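Local coordinates for protein short-chain type dehydrogenase/reductase (Mycobacterium ulcerans, PDB 3SVT) that probably acts as an NAD(P)-dependent oxidoreductase of the short-chain dehydrogenase/reductase family, built on a Rossmann fold, at residues 186-191 with 244-249; 15-20 with 39-44. All coordinates share one frame; numbering follows the deposited sequence.

Interaction 1: 186-191 with 244-249; sequences WVRVNS and FVTGQV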
loop_
_atom_site.group_PDB
_atom_site.type_symbol
_atom_site.label_atom_id
_atom_site.label_comp_id
_atom_site.label_asym_id
_atom_site.label_seq_id
_atom_site.Cartn_x
_atom_site.Cartn_y
_atom_site.Cartn_z
ATOM N N TRP B 186 -14.319 -7.901 -20.039
ATOM C CA TRP B 186 -13.098 -7.543 -20.766
ATOM C C TRP B 186 -12.875 -6.049 -20.820
ATOM O O TRP B 186 -12.206 -5.579 -21.728
ATOM C CB TRP B 186 -13.082 -8.105 -22.214
ATOM C CG TRP B 186 -13.209 -9.596 -22.349
ATOM C CD1 TRP B 186 -14.321 -10.287 -22.744
ATOM C CD2 TRP B 186 -12.178 -10.586 -22.159
ATOM N NE1 TRP B 186 -14.059 -11.636 -22.784
ATOM C CE2 TRP B 186 -12.754 -11.851 -22.434
ATOM C CE3 TRP B 186 -10.833 -10.530 -21.772
ATOM C CZ2 TRP B 186 -12.034 -13.046 -22.337
ATOM C CZ3 TRP B 186 -10.109 -11.734 -21.674
ATOM C CH2 TRP B 186 -10.720 -12.968 -21.956
ATOM N N VAL B 187 -13.428 -5.299 -19.867
ATOM C CA VAL B 187 -13.124 -3.877 -19.738
ATOM C C VAL B 187 -12.070 -3.695 -18.625
ATOM O O VAL B 187 -12.331 -3.956 -17.441
ATOM C CB VAL B 187 -14.381 -3.042 -19.403
ATOM C CG1 VAL B 187 -14.020 -1.544 -19.178
ATOM C CG2 VAL B 187 -15.457 -3.192 -20.514
ATOM N N ARG B 188 -10.882 -3.260 -19.026
ATOM C CA ARG B 188 -9.781 -3.015 -18.103
ATOM C C ARG B 188 -9.860 -1.577 -17.605
ATOM O O ARG B 188 -10.232 -0.670 -18.348
ATOM C CB ARG B 188 -8.444 -3.284 -18.797
ATOM C CG ARG B 188 -8.448 -4.654 -19.500
ATOM C CD ARG B 188 -7.143 -5.002 -20.134
ATOM N NE ARG B 188 -6.849 -4.263 -21.368
ATOM C CZ ARG B 188 -6.032 -3.220 -21.464
ATOM N NH1 ARG B 188 -5.435 -2.692 -20.371
ATOM N NH2 ARG B 188 -5.810 -2.682 -22.673
ATOM N N VAL B 189 -9.545 -1.378 -16.336
ATOM C CA VAL B 189 -9.580 -0.042 -15.755
ATOM C C VAL B 189 -8.321 0.147 -14.919
ATOM O O VAL B 189 -8.014 -0.681 -14.055
ATOM C CB VAL B 189 -10.853 0.212 -14.876
ATOM C CG1 VAL B 189 -10.934 1.708 -14.453
ATOM C CG2 VAL B 189 -12.122 -0.233 -15.600
ATOM N N ASN B 190 -7.592 1.224 -15.193
ATOM C CA ASN B 190 -6.331 1.509 -14.524
ATOM C C ASN B 190 -6.206 3.004 -14.238
ATOM O O ASN B 190 -6.865 3.828 -14.888
ATOM C CB ASN B 190 -5.129 1.055 -15.386
ATOM C CG ASN B 190 -5.092 -0.447 -15.638
ATOM O OD1 ASN B 190 -4.757 -1.211 -14.750
ATOM N ND2 ASN B 190 -5.398 -0.865 -16.865
ATOM N N SER B 191 -5.352 3.348 -13.276
ATOM C CA SER B 191 -5.047 4.746 -12.950
ATOM C C SER B 191 -3.560 5.047 -13.197
ATOM O O SER B 191 -2.688 4.227 -12.916
ATOM C CB SER B 191 -5.401 5.072 -11.503
ATOM O OG SER B 191 -4.922 6.367 -11.169
ATOM N N PHE B 244 -3.675 -7.915 -20.233
ATOM C CA PHE B 244 -3.821 -8.617 -18.970
ATOM C C PHE B 244 -3.549 -7.683 -17.791
ATOM O O PHE B 244 -3.371 -8.153 -16.654
ATOM C CB PHE B 244 -2.861 -9.812 -18.911
ATOM C CG PHE B 244 -3.287 -10.874 -17.979
ATOM C CD1 PHE B 244 -4.526 -11.497 -18.142
ATOM C CD2 PHE B 244 -2.431 -11.327 -16.976
ATOM C CE1 PHE B 244 -4.932 -12.500 -17.287
ATOM C CE2 PHE B 244 -2.836 -12.334 -16.133
ATOM C CZ PHE B 244 -4.089 -12.914 -16.282
ATOM N N VAL B 245 -3.559 -6.374 -18.037
ATOM C CA VAL B 245 -3.216 -5.402 -16.971
ATOM C C VAL B 245 -4.501 -4.676 -16.616
ATOM O O VAL B 245 -5.061 -3.935 -17.429
ATOM C CB VAL B 245 -2.131 -4.395 -17.444
ATOM C CG1 VAL B 245 -1.789 -3.346 -16.330
ATOM C CG2 VAL B 245 -0.866 -5.143 -17.884
ATOM N N THR B 246 -5.005 -4.929 -15.431
ATOM C CA THR B 246 -6.144 -4.172 -14.950
ATOM C C THR B 246 -6.054 -4.008 -13.451
ATOM O O THR B 246 -5.400 -4.817 -12.748
ATOM C CB THR B 246 -7.471 -4.836 -15.328
ATOM O OG1 THR B 246 -8.542 -3.901 -15.142
ATOM C CG2 THR B 246 -7.708 -6.120 -14.474
ATOM N N GLY B 247 -6.689 -2.942 -12.977
ATOM C CA GLY B 247 -6.772 -2.625 -11.551
ATOM C C GLY B 247 -5.518 -2.005 -10.969
ATOM O O GLY B 247 -5.369 -1.961 -9.747
ATOM N N GLN B 248 -4.600 -1.563 -11.844
ATOM C CA GLN B 248 -3.309 -1.045 -11.415
ATOM C C GLN B 248 -3.360 0.445 -11.210
ATOM O O GLN B 248 -4.202 1.129 -11.823
ATOM C CB GLN B 248 -2.233 -1.412 -12.447
ATOM C CG GLN B 248 -2.086 -2.923 -12.662
ATOM C CD GLN B 248 -1.894 -3.626 -11.341
ATOM O OE1 GLN B 248 -0.934 -3.341 -10.622
ATOM N NE2 GLN B 248 -2.838 -4.493 -10.975
ATOM N N VAL B 249 -2.484 0.937 -10.326
ATOM C CA VAL B 249 -2.353 2.364 -10.023
ATOM C C VAL B 249 -0.856 2.698 -10.124
ATOM O O VAL B 249 -0.087 2.321 -9.268
ATOM C CB VAL B 249 -2.893 2.718 -8.630
ATOM C CG1 VAL B 249 -2.592 4.189 -8.296
ATOM C CG2 VAL B 249 -4.375 2.447 -8.541
HETATM O O HOH W 1 -10.824 -5.157 -15.250
#
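N190 reaches from strand 187-191 to segment 244-249 with both ends of its amide. OD1 accepts from Q248 N at 2.9 Å, on a lone pair and in the carbonyl plane. ND2 gives a nearly straight bond (173°) to V245 O at 3.1 Å, meeting it from above the carbonyl plane of V245. These two bonds fix the rotation of the amide. V245 O takes a second donor, R188 NH1, 3.2 Å away, which lies in its carbonyl plane. The R188 chain bends at chi3 (-74°), and the edge of the guanidinium meets V245 O. R188 NH2 goes to L237 O.

With chi1 at -165°, T246 turns OG1 away from its own N and toward the strand, where it accepts from V189 N at 3.0 Å and donates to a water that bonds V187 O. Backbone bonds follow: G247 N to V189 O (2.8 Å) and S191 N to Q248 O (2.9 Å). Side-chain and backbone bonds together bring the segment in beside the strand, and a parallel bridge forms at S191 and V249.

Carbon contacts are few: V249 CG2 lies 4.1 Å from S191 CB, and T246 CB meets R188 CB. Strand 144-149 pairs with strand 187-198 through the backbones of R188 and N190. Helix 163-182 lies against V189, T246 and V249, and a second subunit packs on T246 and Q248.

Interaction 2: 15-20 with 39-44; sequences LVTGGG and MIVGRN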
loop_
_atom_site.group_PDB
_atom_site.type_symbol
_atom_site.label_atom_id
_atom_site.label_comp_id
_atom_site.label_asym_id
_atom_site.label_seq_id
_atom_site.Cartn_x
_atom_site.Cartn_y
_atom_site.Cartn_z
ATOM N N LEU B 15 -12.354 8.240 -26.425
ATOM C CA LEU B 15 -12.786 9.483 -25.809
ATOM C C LEU B 15 -11.671 10.004 -24.879
ATOM O O LEU B 15 -11.131 9.262 -24.055
ATOM C CB LEU B 15 -14.064 9.255 -24.998
ATOM C CG LEU B 15 -14.598 10.495 -24.274
ATOM C CD1 LEU B 15 -15.217 11.451 -25.313
ATOM C CD2 LEU B 15 -15.586 10.072 -23.205
ATOM N N VAL B 16 -11.333 11.281 -25.009
ATOM C CA VAL B 16 -10.358 11.919 -24.115
ATOM C C VAL B 16 -10.933 13.176 -23.461
ATOM O O VAL B 16 -11.297 14.150 -24.152
ATOM C CB VAL B 16 -9.055 12.243 -24.838
ATOM C CG1 VAL B 16 -8.043 12.875 -23.850
ATOM C CG2 VAL B 16 -8.454 10.940 -25.475
ATOM N N THR B 17 -11.039 13.146 -22.138
ATOM C CA THR B 17 -11.600 14.272 -21.383
ATOM C C THR B 17 -10.448 15.176 -20.951
ATOM O O THR B 17 -9.318 14.705 -20.713
ATOM C CB THR B 17 -12.427 13.835 -20.141
ATOM O OG1 THR B 17 -11.536 13.447 -19.092
ATOM C CG2 THR B 17 -13.414 12.661 -20.499
ATOM N N GLY B 18 -10.730 16.472 -20.891
ATOM C CA GLY B 18 -9.685 17.479 -20.708
ATOM C C GLY B 18 -8.754 17.491 -21.908
ATOM O O GLY B 18 -7.581 17.808 -21.782
ATOM N N GLY B 19 -9.293 17.163 -23.087
ATOM C CA GLY B 19 -8.502 17.063 -24.295
ATOM C C GLY B 19 -8.059 18.371 -24.902
ATOM O O GLY B 19 -7.334 18.364 -25.886
ATOM N N GLY B 20 -8.483 19.488 -24.325
ATOM C CA GLY B 20 -8.183 20.798 -24.871
ATOM C C GLY B 20 -6.823 21.403 -24.526
ATOM O O GLY B 20 -6.398 22.329 -25.206
ATOM N N MET B 39 -12.399 11.653 -29.875
ATOM C CA MET B 39 -13.212 12.787 -29.464
ATOM C C MET B 39 -12.620 13.347 -28.171
ATOM O O MET B 39 -12.472 12.614 -27.166
ATOM C CB MET B 39 -14.668 12.385 -29.219
ATOM C CG MET B 39 -15.594 13.588 -29.044
ATOM S SD MET B 39 -17.303 13.159 -28.648
ATOM C CE MET B 39 -17.902 12.755 -30.293
ATOM N N ILE B 40 -12.253 14.620 -28.216
ATOM C CA ILE B 40 -11.847 15.367 -27.029
ATOM C C ILE B 40 -13.028 16.164 -26.472
ATOM O O ILE B 40 -13.736 16.841 -27.210
ATOM C CB ILE B 40 -10.677 16.336 -27.279
ATOM C CG1 ILE B 40 -10.956 17.288 -28.469
ATOM C CG2 ILE B 40 -9.384 15.543 -27.504
ATOM C CD1 ILE B 40 -9.868 18.357 -28.672
ATOM N N VAL B 41 -13.249 16.069 -25.173
ATOM C CA VAL B 41 -14.292 16.845 -24.537
ATOM C C VAL B 41 -13.652 17.685 -23.433
ATOM O O VAL B 41 -12.574 17.342 -22.912
ATOM C CB VAL B 41 -15.402 15.948 -23.993
ATOM C CG1 VAL B 41 -16.023 15.112 -25.107
ATOM C CG2 VAL B 41 -14.893 15.053 -22.863
ATOM N N GLY B 42 -14.310 18.791 -23.109
ATOM C CA GLY B 42 -13.859 19.730 -22.085
ATOM C C GLY B 42 -14.774 20.939 -21.981
ATOM O O GLY B 42 -15.736 21.082 -22.751
ATOM N N ARG B 43 -14.473 21.821 -21.044
ATOM C CA ARG B 43 -15.368 22.925 -20.730
ATOM C C ARG B 43 -15.361 24.044 -21.789
ATOM O O ARG B 43 -16.398 24.657 -22.026
ATOM C CB ARG B 43 -15.068 23.491 -19.325
ATOM N N ASN B 44 -14.218 24.280 -22.431
ATOM C CA ASN B 44 -13.984 25.513 -23.225
ATOM C C ASN B 44 -13.983 25.244 -24.738
ATOM O O ASN B 44 -13.004 24.722 -25.283
ATOM C CB ASN B 44 -12.654 26.144 -22.800
ATOM C CG ASN B 44 -12.484 27.581 -23.290
ATOM O OD1 ASN B 44 -13.129 28.018 -24.246
ATOM N ND2 ASN B 44 -11.588 28.317 -22.637
#
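The first beta-alpha-beta unit of the Rossmann fold is joined here. Strands 13-17 and 37-42 lie side by side and parallel, with helix 22-33 as the crossover between them. The axes of the short pieces 15-17 and 39-42 run 25° apart. The glycine-rich turn after the first strand, G18 to G20, belongs to the motif that binds the dinucleotide in SDR enzymes, so this region is probably part of the cofactor site.

The backbone ladder starts with V16 N, which donates to M39 O at 2.8 Å. V16 O then accepts from V41 N at 2.9 Å. Where the strand turns off, V41 O still takes two donors from the turn. G19 N gives a bond of 3.3 Å, and the bond from G18 N is weak because it is bent (122°). I40 CA makes a CA-H...O contact with V16 O at 3.2 Å.

L15, T17, M39 and V41 share one face of the sheet. L15 CD1 sits 3.8 Å from V41 CG1, the two side chains crossing at about a right angle, and it also touches M39 CB. The other branch of V41, CG2, meets T17 CG2. T17 OG1 turns toward the end of strand 94-97, bonding H97 ND1 and, just past the strand, A99 N. Helix 75-89 packs on M39 and V41.

V16 and I40 occupy the other face, and helix 45-57 packs on I40. I40 CG2 lies anti to its carbonyl carbon, which brings the methyl against the glycine turn. It rests 3.7 Å from G19 CA, in van der Waals contact.

Interactions 1 and 2 lie at different places in one parallel sheet. Their centres are 22 Å apart and their nearest atoms about 11 Å apart, so they do not touch. Strands 94-97 and 144-149 stand between strand 13-17 of interaction 2 and strand 187-198 of interaction 1. Along the chain they come in series, 15-44 closing before 186-249 opens. Interaction 2 carries the glycine turn of the probable dinucleotide site. Interaction 1 belongs to the later part of the fold and ties the approach to strand 249-252 to the sheet, where a second subunit comes close. No other chain of the assembly touches the segments of interaction 2.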